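Local coordinates for protein carboxylesterase (Est-2) (PDB 5FRD) that probably hydrolyses carboxylic esters as an alpha/beta hydrolase from a heat-loving archaeon, and holds a coenzyme A molecule near its active site, at residues Arg22-Ile27 with Thr42-Tyr47; Ser141-Ser146 with Ser227-Leu232; Glu179-Gly184 with Glu209-His214. All blocks are in the same frame, centred on the assembly; numbering follows the deposited sequence.

How the contacts relate
Contacts 1 and 2 are buried; contact 3 has a buried aromatic centre beside the exposed R182. Contact 1 (22-27 with 42-47) belongs to the central sheet, and its chemistry is hydrogen bonding, two backbone bonds and two from the side chains of R22 and Y26. Contact 2 (141-146 with 227-232) joins two loops, one carrying the probable catalytic histidine, through one direct backbone bond, a bridging water and a Met-aromatic contact. Contact 3 (179-184 with 209-214) pairs two helices with no hydrogen bond across. It lies within the chain loop that contact 2 closes. Contacts 2 and 3 each hold a residue of the coenzyme A pocket, M142 and F210; contact 1 lies away from it.

Contact 1 of 3, residues Arg22-Ile27 with Thr42-Tyr47; sequences RKVFYI and TAIGGY
Y47 is gripped by the strand 24-27 through two backbone bonds. Its N donates to V24 O at 3.0 Å, and Y26 N donates to its O at 2.9 Å. F25 and Y47 thus form a parallel bridge. F25 CA also makes a CA-H...O contact with Y47 O, so this oxygen is approached from two residues.

Two side chains reach back to the turn before Y47. R22 NH1 donates to I44 O at 3.1 Å. The bond is nearly straight (166°), lies in the guanidinium plane and falls on a lone pair of the carbonyl. The bend at chi2 (94°) turns CD and the guanidinium toward the same oxygen. The other guanidinium nitrogens have partners beyond the turn: NE binds A252 O, and NH2 pairs with E243. Y26 OH donates to G45 O at 2.9 Å, nearly along the C=O axis, with this oxygen at the ring edge. CG1 of V24 lies over one face of the Y26 ring.

Apolar contacts are few. V24 CG2 lies 4.4 Å from I44 CG2, and F25 CD1 meets Y47 CB at 4.2 Å. The I44 CG2 methyl lies against two polar ends, 3.5 Å from Y26 OH and beside R22 NH1.

G45 and G46 both have positive phi. Their backbone angles alone call for glycine at both places, and on G46 a CB would also clash with V24 O.

These segments belong to the beta-alpha-beta unit formed by strand 24-27, helix 38-43 and strand 47-49, part of the mostly parallel central sheet of the alpha/beta hydrolase fold.

Contact 2 of 3, residues Ser141-Ser146 with Ser227-Leu232; sequences SMAFAS and SHMVML
A buried loop-to-loop contact places A143 and F144, between helices 132-141 and 149-160, against S227-M229, just before helix 230-233. M229 N donates to A143 O at 3.0 Å, in the carbonyl plane. A143 CB packs on H228 CB at 3.8 Å.

The side chain of M229 lies obliquely across F144. Its CG sits over one ring face, 3.8 Å from the centroid and offset toward the rim, as a CH-pi contact. SD is farther off, in an oblique Met-aromatic contact. The bend at chi2 (-51°) carries SD away from the ring, and the bend at chi3 (-61°) turns the CE methyl. An alanine in place of F144 would remove the ring that M229 CG rests on, and would probably leave the methionine freer to turn.

In alpha/beta hydrolases the loop after the last strand carries the catalytic histidine. H228 fits that place: its ND1 is bonded to D200, and its ring touches S89, consistent with a Ser-His-Asp triad.

A water ties the two loops at S227. It donates to S141 O at 3.2 Å and to F144 O at 2.9 Å. With OG anti to the S227 backbone N (chi1 180°), S227 OG comes within 2.7 Å of this water and lies 3.2 Å from M142 O. M142 itself touches the bound coenzyme A.

Contact 3 of 3, residues Glu179-Gly184 with Glu209-His214; sequences EDYRNG and EFFHKH. With COA (coenzyme A), chain C.
Y181 reaches from helix 178-182 into the side of helix 205-214. Its CB abuts the rim of the F210 ring, 3.5 Å from CE2. Y181 CG follows, 3.8 Å from F210 CE2. Farther out, CD1 passes CB of H214 at 4.2 Å. CZ meets CE1 of F211 at 4.0 Å, and OH lies at the edge of that ring. The hydroxyl has its hydrogen bond with Q96.

F210 and F211 both turn an edge toward the Y181 face. F210 CG stands anti to the backbone N (chi1 177°), which sends its ring toward Y181. These are offset edge-to-face pairs, with planes at 80° and 71°. The three rings form an aromatic cluster between two helices of the alpha/beta hydrolase fold, at the border of the coenzyme A pocket. F210 belongs to both: its CB is 3.8 Å from C2A of the adenine.

R182 CG touches the edge of F210 at CE1. Its NH1 forms a salt bridge with E179 OE2 at 2.7 Å, in the guanidinium plane. H214 folds back over F210, with ND1 above the ring centre. ND1 donates to F210 O, which also accepts from H214 N; the two donors approach from opposite faces of the carbonyl plane.

Contact 1 of 3, residues Arg22-Ile27 with Thr42-Tyr47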
loop_
_atom_site.group_PDB
_atom_site.type_symbol
_atom_site.label_atom_id
_atom_site.label_comp_id
_atom_site.label_asym_id
_atom_site.label_seq_id
_atom_site.Cartn_x
_atom_site.Cartn_y
_atom_site.Cartn_z
ATOM N N ARG A 22 -2.233 -4.521 -17.453
ATOM C CA ARG A 22 -2.908 -3.277 -17.098
ATOM C C ARG A 22 -1.858 -2.373 -16.454
ATOM O O ARG A 22 -0.976 -2.853 -15.734
ATOM C CB ARG A 22 -4.052 -3.554 -16.110
ATOM C CG ARG A 22 -5.208 -2.593 -16.017
ATOM C CD ARG A 22 -6.376 -3.006 -16.899
ATOM N NE ARG A 22 -7.403 -1.962 -16.982
ATOM C CZ ARG A 22 -8.511 -1.905 -16.241
ATOM N NH1 ARG A 22 -8.755 -2.776 -15.266
ATOM N NH2 ARG A 22 -9.368 -0.906 -16.450
ATOM N N LYS A 23 -1.981 -1.061 -16.670
ATOM C CA LYS A 23 -1.010 -0.105 -16.144
ATOM C C LYS A 23 -1.389 0.307 -14.719
ATOM O O LYS A 23 -1.738 1.450 -14.445
ATOM C CB LYS A 23 -0.902 1.115 -17.063
ATOM C CG LYS A 23 -0.565 0.758 -18.513
ATOM C CD LYS A 23 0.795 0.123 -18.629
ATOM C CE LYS A 23 1.207 -0.078 -20.068
ATOM N NZ LYS A 23 2.588 -0.603 -20.185
ATOM N N VAL A 24 -1.297 -0.691 -13.822
ATOM C CA VAL A 24 -1.627 -0.566 -12.402
ATOM C C VAL A 24 -0.513 -1.272 -11.640
ATOM O O VAL A 24 -0.132 -2.389 -12.007
ATOM C CB VAL A 24 -3.005 -1.176 -12.049
ATOM C CG1 VAL A 24 -3.358 -0.885 -10.587
ATOM C CG2 VAL A 24 -4.087 -0.617 -12.936
ATOM N N PHE A 25 0.010 -0.600 -10.617
ATOM C CA PHE A 25 1.139 -1.069 -9.841
ATOM C C PHE A 25 0.824 -0.949 -8.352
ATOM O O PHE A 25 0.597 0.172 -7.859
ATOM C CB PHE A 25 2.397 -0.251 -10.206
ATOM C CG PHE A 25 3.677 -0.839 -9.671
ATOM C CD1 PHE A 25 4.391 -1.788 -10.399
ATOM C CD2 PHE A 25 4.168 -0.440 -8.453
ATOM C CE1 PHE A 25 5.562 -2.315 -9.889
ATOM C CE2 PHE A 25 5.353 -0.975 -7.966
ATOM C CZ PHE A 25 6.025 -1.901 -8.705
ATOM N N TYR A 26 0.800 -2.089 -7.640
ATOM C CA TYR A 26 0.353 -2.124 -6.260
ATOM C C TYR A 26 1.511 -2.297 -5.306
ATOM O O TYR A 26 2.385 -3.137 -5.551
ATOM C CB TYR A 26 -0.606 -3.302 -6.020
ATOM C CG TYR A 26 -1.779 -3.436 -6.951
ATOM C CD1 TYR A 26 -1.658 -4.108 -8.141
ATOM C CD2 TYR A 26 -3.040 -2.941 -6.624
ATOM C CE1 TYR A 26 -2.728 -4.299 -8.991
ATOM C CE2 TYR A 26 -4.106 -3.087 -7.496
ATOM C CZ TYR A 26 -3.953 -3.756 -8.674
ATOM O OH TYR A 26 -5.038 -3.919 -9.530
ATOM N N ILE A 27 1.457 -1.588 -4.180
ATOM C CA ILE A 27 2.496 -1.612 -3.157
ATOM C C ILE A 27 1.849 -1.923 -1.788
ATOM O O ILE A 27 1.038 -1.142 -1.271
ATOM C CB ILE A 27 3.278 -0.282 -3.050
ATOM C CG1 ILE A 27 3.687 0.197 -4.446
ATOM C CG2 ILE A 27 4.491 -0.504 -2.167
ATOM C CD1 ILE A 27 4.405 1.521 -4.455
ATOM N N THR A 42 -6.475 -10.367 -9.839
ATOM C CA THR A 42 -7.311 -11.290 -10.624
ATOM C C THR A 42 -8.447 -10.588 -11.345
ATOM O O THR A 42 -8.867 -11.052 -12.411
ATOM C CB THR A 42 -7.851 -12.451 -9.764
ATOM O OG1 THR A 42 -8.612 -11.906 -8.677
ATOM C CG2 THR A 42 -6.757 -13.344 -9.269
ATOM N N ALA A 43 -8.936 -9.482 -10.809
ATOM C CA ALA A 43 -10.083 -8.787 -11.387
ATOM C C ALA A 43 -9.722 -7.593 -12.225
ATOM O O ALA A 43 -10.284 -7.398 -13.286
ATOM C CB ALA A 43 -11.058 -8.374 -10.280
ATOM N N ILE A 44 -8.793 -6.784 -11.745
ATOM C CA ILE A 44 -8.397 -5.537 -12.380
ATOM C C ILE A 44 -7.146 -5.729 -13.215
ATOM O O ILE A 44 -7.058 -5.168 -14.306
ATOM C CB ILE A 44 -8.159 -4.471 -11.314
ATOM C CG1 ILE A 44 -9.542 -4.144 -10.712
ATOM C CG2 ILE A 44 -7.481 -3.236 -11.879
ATOM C CD1 ILE A 44 -9.492 -3.268 -9.509
ATOM N N GLY A 45 -6.216 -6.544 -12.724
ATOM C CA GLY A 45 -4.951 -6.750 -13.418
ATOM C C GLY A 45 -3.850 -5.890 -12.868
ATOM O O GLY A 45 -4.012 -5.230 -11.849
ATOM N N GLY A 46 -2.727 -5.906 -13.573
ATOM C CA GLY A 46 -1.555 -5.139 -13.188
ATOM C C GLY A 46 -0.489 -5.980 -12.512
ATOM O O GLY A 46 -0.499 -7.210 -12.571
ATOM N N TYR A 47 0.421 -5.300 -11.826
ATOM C CA TYR A 47 1.550 -5.901 -11.127
ATOM C C TYR A 47 1.608 -5.460 -9.682
ATOM O O TYR A 47 1.450 -4.263 -9.405
ATOM C CB TYR A 47 2.871 -5.439 -11.770
ATOM C CG TYR A 47 3.267 -6.070 -13.066
ATOM C CD1 TYR A 47 2.693 -5.644 -14.241
ATOM C CD2 TYR A 47 4.214 -7.073 -13.115
ATOM C CE1 TYR A 47 3.095 -6.209 -15.486
ATOM C CE2 TYR A 47 4.628 -7.621 -14.334
ATOM C CZ TYR A 47 4.047 -7.189 -15.474
ATOM O OH TYR A 47 4.461 -7.714 -16.704
#

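Contact 2 of 3, residues Ser141-Ser146 with Ser227-Leu232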
loop_
_atom_site.group_PDB
_atom_site.type_symbol
_atom_site.label_atom_id
_atom_site.label_comp_id
_atom_site.label_asym_id
_atom_site.label_seq_id
_atom_site.Cartn_x
_atom_site.Cartn_y
_atom_site.Cartn_z
ATOM N N SER A 141 -6.660 -5.767 15.872
ATOM C CA SER A 141 -7.951 -5.294 16.347
ATOM C C SER A 141 -8.339 -3.941 15.728
ATOM O O SER A 141 -9.517 -3.602 15.657
ATOM C CB SER A 141 -7.988 -5.174 17.892
ATOM O OG SER A 141 -7.258 -4.062 18.379
ATOM N N MET A 142 -7.334 -3.182 15.299
ATOM C CA MET A 142 -7.501 -1.873 14.685
ATOM C C MET A 142 -7.501 -1.927 13.151
ATOM O O MET A 142 -7.666 -0.891 12.501
ATOM C CB MET A 142 -6.360 -0.976 15.156
ATOM C CG MET A 142 -6.387 -0.725 16.669
ATOM S SD MET A 142 -4.922 0.063 17.343
ATOM C CE MET A 142 -5.188 1.718 16.765
ATOM N N ALA A 143 -7.337 -3.140 12.612
ATOM C CA ALA A 143 -7.174 -3.367 11.161
ATOM C C ALA A 143 -8.262 -4.172 10.490
ATOM O O ALA A 143 -8.365 -4.143 9.254
ATOM C CB ALA A 143 -5.850 -4.029 10.873
ATOM N N PHE A 144 -9.073 -4.903 11.259
ATOM C CA PHE A 144 -10.148 -5.747 10.734
ATOM C C PHE A 144 -11.437 -5.381 11.426
ATOM O O PHE A 144 -11.436 -5.160 12.648
ATOM C CB PHE A 144 -9.831 -7.210 11.000
ATOM C CG PHE A 144 -8.832 -7.805 10.063
ATOM C CD1 PHE A 144 -9.222 -8.261 8.823
ATOM C CD2 PHE A 144 -7.491 -7.893 10.403
ATOM C CE1 PHE A 144 -8.311 -8.821 7.944
ATOM C CE2 PHE A 144 -6.593 -8.477 9.540
ATOM C CZ PHE A 144 -7.000 -8.942 8.314
ATOM N N ALA A 145 -12.516 -5.389 10.663
ATOM C CA ALA A 145 -13.853 -5.149 11.225
ATOM C C ALA A 145 -14.382 -6.387 11.909
ATOM O O ALA A 145 -15.243 -6.284 12.788
ATOM C CB ALA A 145 -14.784 -4.714 10.130
ATOM N N SER A 146 -13.877 -7.555 11.530
ATOM C CA SER A 146 -14.339 -8.807 12.118
ATOM C C SER A 146 -13.184 -9.776 12.204
ATOM O O SER A 146 -12.212 -9.662 11.457
ATOM C CB SER A 146 -15.461 -9.416 11.263
ATOM O OG SER A 146 -14.990 -9.799 9.981
ATOM N N SER A 227 -12.313 -2.262 7.650
ATOM C CA SER A 227 -11.368 -1.517 8.440
ATOM C C SER A 227 -10.131 -1.264 7.569
ATOM O O SER A 227 -10.269 -1.013 6.378
ATOM C CB SER A 227 -11.069 -2.300 9.725
ATOM O OG SER A 227 -10.132 -1.625 10.547
ATOM N N HIS A 228 -8.953 -1.342 8.142
ATOM C CA HIS A 228 -7.690 -1.063 7.443
ATOM C C HIS A 228 -7.466 -1.983 6.274
ATOM O O HIS A 228 -6.965 -1.524 5.238
ATOM C CB HIS A 228 -6.550 -1.153 8.452
ATOM C CG HIS A 228 -5.221 -0.640 7.997
ATOM N ND1 HIS A 228 -5.018 0.669 7.655
ATOM C CD2 HIS A 228 -4.008 -1.237 7.938
ATOM C CE1 HIS A 228 -3.732 0.858 7.395
ATOM N NE2 HIS A 228 -3.099 -0.284 7.536
ATOM N N MET A 229 -7.862 -3.247 6.383
ATOM C CA MET A 229 -7.606 -4.254 5.329
ATOM C C MET A 229 -8.716 -4.322 4.267
ATOM O O MET A 229 -9.121 -5.393 3.806
ATOM C CB MET A 229 -7.373 -5.635 5.966
ATOM C CG MET A 229 -6.281 -5.676 6.997
ATOM S SD MET A 229 -4.727 -4.956 6.449
ATOM C CE MET A 229 -4.329 -6.003 5.076
ATOM N N VAL A 230 -9.148 -3.144 3.829
ATOM C CA VAL A 230 -10.300 -2.976 2.962
ATOM C C VAL A 230 -10.232 -3.766 1.649
ATOM O O VAL A 230 -11.226 -4.274 1.162
ATOM C CB VAL A 230 -10.564 -1.481 2.745
ATOM C CG1 VAL A 230 -9.381 -0.774 2.073
ATOM C CG2 VAL A 230 -11.823 -1.258 1.945
ATOM N N MET A 231 -9.036 -3.902 1.063
ATOM C CA MET A 231 -8.901 -4.612 -0.217
ATOM C C MET A 231 -9.117 -6.112 -0.085
ATOM O O MET A 231 -9.403 -6.759 -1.074
ATOM C CB MET A 231 -7.533 -4.319 -0.859
ATOM C CG MET A 231 -6.332 -4.992 -0.205
ATOM S SD MET A 231 -5.952 -4.549 1.490
ATOM C CE MET A 231 -5.631 -2.842 1.194
ATOM N N LEU A 232 -8.942 -6.637 1.134
ATOM C CA LEU A 232 -9.205 -8.042 1.461
ATOM C C LEU A 232 -10.585 -8.236 2.045
ATOM O O LEU A 232 -11.192 -9.281 1.836
ATOM C CB LEU A 232 -8.180 -8.542 2.491
ATOM C CG LEU A 232 -6.736 -8.603 2.020
ATOM C CD1 LEU A 232 -5.796 -8.842 3.192
ATOM C CD2 LEU A 232 -6.577 -9.686 0.973
HETATM O O HOH W 1 -10.810 -2.314 13.065
#

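Contact 3 of 3, residues Glu179-Gly184 with Glu209-His214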
loop_
_atom_site.group_PDB
_atom_site.type_symbol
_atom_site.label_atom_id
_atom_site.label_comp_id
_atom_site.label_asym_id
_atom_site.label_seq_id
_atom_site.Cartn_x
_atom_site.Cartn_y
_atom_site.Cartn_z
ATOM N N GLU A 179 3.503 18.599 7.193
ATOM C CA GLU A 179 3.650 20.050 7.064
ATOM C C GLU A 179 3.879 20.462 5.623
ATOM O O GLU A 179 3.412 21.508 5.214
ATOM C CB GLU A 179 4.737 20.589 8.014
ATOM C CG GLU A 179 4.307 20.545 9.477
ATOM C CD GLU A 179 3.081 21.402 9.770
ATOM O OE1 GLU A 179 2.988 22.528 9.225
ATOM O OE2 GLU A 179 2.204 20.939 10.535
ATOM N N ASP A 180 4.577 19.626 4.854
ATOM C CA ASP A 180 4.798 19.903 3.441
ATOM C C ASP A 180 3.493 19.930 2.649
ATOM O O ASP A 180 3.336 20.724 1.735
ATOM C CB ASP A 180 5.770 18.889 2.843
ATOM C CG ASP A 180 7.197 19.025 3.381
ATOM O OD1 ASP A 180 7.552 20.046 3.998
ATOM O OD2 ASP A 180 7.989 18.089 3.162
ATOM N N TYR A 181 2.530 19.071 2.991
ATOM C CA TYR A 181 1.207 19.212 2.438
ATOM C C TYR A 181 0.535 20.494 2.958
ATOM O O TYR A 181 -0.053 21.213 2.177
ATOM C CB TYR A 181 0.299 18.024 2.799
ATOM C CG TYR A 181 0.465 16.769 1.974
ATOM C CD1 TYR A 181 -0.187 16.616 0.762
ATOM C CD2 TYR A 181 1.217 15.709 2.460
ATOM C CE1 TYR A 181 -0.063 15.435 0.023
ATOM C CE2 TYR A 181 1.356 14.531 1.730
ATOM C CZ TYR A 181 0.708 14.398 0.540
ATOM O OH TYR A 181 0.865 13.221 -0.173
ATOM N N ARG A 182 0.589 20.704 4.267
ATOM C CA ARG A 182 -0.131 21.814 4.928
ATOM C C ARG A 182 0.294 23.172 4.380
ATOM O O ARG A 182 -0.548 24.035 4.181
ATOM C CB ARG A 182 0.083 21.774 6.451
ATOM C CG ARG A 182 -0.898 20.902 7.220
ATOM C CD ARG A 182 -0.500 20.826 8.692
ATOM N NE ARG A 182 -1.480 20.133 9.537
ATOM C CZ ARG A 182 -1.252 19.683 10.775
ATOM N NH1 ARG A 182 -0.064 19.825 11.361
ATOM N NH2 ARG A 182 -2.232 19.072 11.440
ATOM N N ASN A 183 1.598 23.344 4.154
ATOM C CA ASN A 183 2.151 24.645 3.744
ATOM C C ASN A 183 2.206 24.835 2.243
ATOM O O ASN A 183 2.761 25.813 1.750
ATOM C CB ASN A 183 3.518 24.899 4.397
ATOM C CG ASN A 183 4.630 24.016 3.851
ATOM O OD1 ASN A 183 4.535 23.439 2.770
ATOM N ND2 ASN A 183 5.692 23.896 4.622
ATOM N N GLY A 184 1.665 23.868 1.516
ATOM C CA GLY A 184 1.456 23.996 0.101
ATOM C C GLY A 184 2.670 23.710 -0.739
ATOM O O GLY A 184 2.599 23.938 -1.933
ATOM N N GLU A 209 -9.409 12.295 4.796
ATOM C CA GLU A 209 -9.909 13.650 4.548
ATOM C C GLU A 209 -8.753 14.643 4.413
ATOM O O GLU A 209 -8.861 15.571 3.634
ATOM C CB GLU A 209 -10.874 14.086 5.653
ATOM C CG GLU A 209 -12.227 13.414 5.604
ATOM C CD GLU A 209 -13.176 13.944 4.549
ATOM O OE1 GLU A 209 -12.773 14.762 3.690
ATOM O OE2 GLU A 209 -14.365 13.525 4.561
ATOM N N PHE A 210 -7.639 14.417 5.110
ATOM C CA PHE A 210 -6.474 15.320 4.985
ATOM C C PHE A 210 -5.967 15.293 3.555
ATOM O O PHE A 210 -5.780 16.339 2.919
ATOM C CB PHE A 210 -5.379 14.937 5.961
ATOM C CG PHE A 210 -4.148 15.791 5.824
ATOM C CD1 PHE A 210 -4.038 16.956 6.554
ATOM C CD2 PHE A 210 -3.128 15.446 4.961
ATOM C CE1 PHE A 210 -2.908 17.767 6.470
ATOM C CE2 PHE A 210 -1.999 16.269 4.844
ATOM C CZ PHE A 210 -1.900 17.442 5.585
ATOM N N PHE A 211 -5.756 14.100 3.001
ATOM C CA PHE A 211 -5.391 14.024 1.587
ATOM C C PHE A 211 -6.400 14.675 0.664
ATOM O O PHE A 211 -6.064 15.422 -0.267
ATOM C CB PHE A 211 -5.258 12.559 1.125
ATOM C CG PHE A 211 -4.073 11.809 1.676
ATOM C CD1 PHE A 211 -2.781 12.292 1.523
ATOM C CD2 PHE A 211 -4.272 10.535 2.229
ATOM C CE1 PHE A 211 -1.708 11.512 1.967
ATOM C CE2 PHE A 211 -3.190 9.793 2.679
ATOM C CZ PHE A 211 -1.930 10.300 2.556
ATOM N N HIS A 212 -7.676 14.400 0.897
ATOM C CA HIS A 212 -8.731 14.894 0.046
ATOM C C HIS A 212 -8.794 16.430 0.053
ATOM O O HIS A 212 -9.013 17.035 -0.996
ATOM C CB HIS A 212 -10.043 14.278 0.507
ATOM C CG HIS A 212 -11.205 14.498 -0.401
ATOM N ND1 HIS A 212 -11.140 14.505 -1.772
ATOM C CD2 HIS A 212 -12.515 14.672 -0.096
ATOM C CE1 HIS A 212 -12.349 14.714 -2.272
ATOM N NE2 HIS A 212 -13.201 14.793 -1.269
ATOM N N LYS A 213 -8.541 17.046 1.198
ATOM C CA LYS A 213 -8.504 18.512 1.318
ATOM C C LYS A 213 -7.331 19.114 0.560
ATOM O O LYS A 213 -7.457 20.196 -0.010
ATOM C CB LYS A 213 -8.444 18.918 2.783
ATOM C CG LYS A 213 -9.786 18.818 3.458
ATOM C CD LYS A 213 -9.805 19.471 4.807
ATOM C CE LYS A 213 -8.706 18.983 5.726
ATOM N NZ LYS A 213 -9.060 19.277 7.147
ATOM N N HIS A 214 -6.190 18.428 0.559
ATOM C CA HIS A 214 -4.919 19.004 0.050
ATOM C C HIS A 214 -4.518 18.579 -1.330
ATOM O O HIS A 214 -3.493 19.036 -1.818
ATOM C CB HIS A 214 -3.791 18.751 1.039
ATOM C CG HIS A 214 -3.953 19.530 2.287
ATOM N ND1 HIS A 214 -4.425 18.989 3.458
ATOM C CD2 HIS A 214 -3.801 20.858 2.516
ATOM C CE1 HIS A 214 -4.500 19.941 4.376
ATOM N NE2 HIS A 214 -4.117 21.077 3.830
HETATM N N1A COA C . -3.124 13.074 8.687
HETATM C C2A COA C . -3.695 14.132 9.279
HETATM N N3A COA C . -3.362 14.509 10.521
HETATM C C4A COA C . -2.416 13.841 11.217
HETATM C C5A COA C . -1.749 12.689 10.647
HETATM C C6A COA C . -2.148 12.333 9.296
HETATM N N6A COA C . -1.580 11.266 8.696
HETATM N N7A COA C . -0.880 12.194 11.542
HETATM C C8A COA C . -0.966 13.010 12.609
HETATM N N9A COA C . -1.884 13.976 12.403
HETATM C C1B COA C . -2.257 15.011 13.387
HETATM C C2B COA C . -3.029 14.344 14.489
HETATM O O2B COA C . -4.405 14.241 14.126
HETATM C C3B COA C . -2.717 15.248 15.669
HETATM O O3B COA C . -3.595 16.372 15.633
HETATM P P3B COA C . -4.319 16.948 16.960
HETATM O O7A COA C . -3.131 17.400 17.783
HETATM O O8A COA C . -5.086 15.759 17.503
HETATM O O9A COA C . -5.206 18.050 16.425
HETATM C C4B COA C . -1.294 15.701 15.407
HETATM O O4B COA C . -1.098 15.552 13.987
HETATM C C5B COA C . -0.232 14.917 16.161
HETATM O O5B COA C . -0.357 13.523 15.838
HETATM P P1A COA C . 0.928 12.563 15.770
HETATM O O1A COA C . 2.030 13.200 15.029
HETATM O O2A COA C . 0.392 11.238 15.227
HETATM O O3A COA C . 1.486 12.363 17.265
HETATM P P2A COA C . 0.705 11.954 18.611
HETATM O O4A COA C . 1.845 11.816 19.582
HETATM O O5A COA C . -0.463 12.866 18.829
HETATM O O6A COA C . 0.018 10.510 18.358
HETATM C CBP COA C . -0.176 8.181 17.985
HETATM C CCP COA C . 0.798 9.340 18.147
HETATM C CDP COA C . 0.633 6.921 17.684
HETATM C CEP COA C . -0.952 8.009 19.306
HETATM C CAP COA C . -1.139 8.495 16.812
HETATM O OAP COA C . -0.384 8.811 15.614
HETATM C C9P COA C . -2.095 7.356 16.528
HETATM O O9P COA C . -2.969 7.078 17.322
HETATM N N8P COA C . -1.940 6.712 15.357
HETATM C C7P COA C . -2.874 5.701 14.855
HETATM C C6P COA C . -2.518 4.272 15.250
HETATM C C5P COA C . -1.308 3.633 14.596
HETATM O O5P COA C . -0.452 3.063 15.284
HETATM N N4P COA C . -1.252 3.656 13.262
HETATM C C3P COA C . -0.216 2.984 12.511
HETATM C C2P COA C . 0.098 3.772 11.262
HETATM S S1P COA C . 1.279 2.834 10.268
#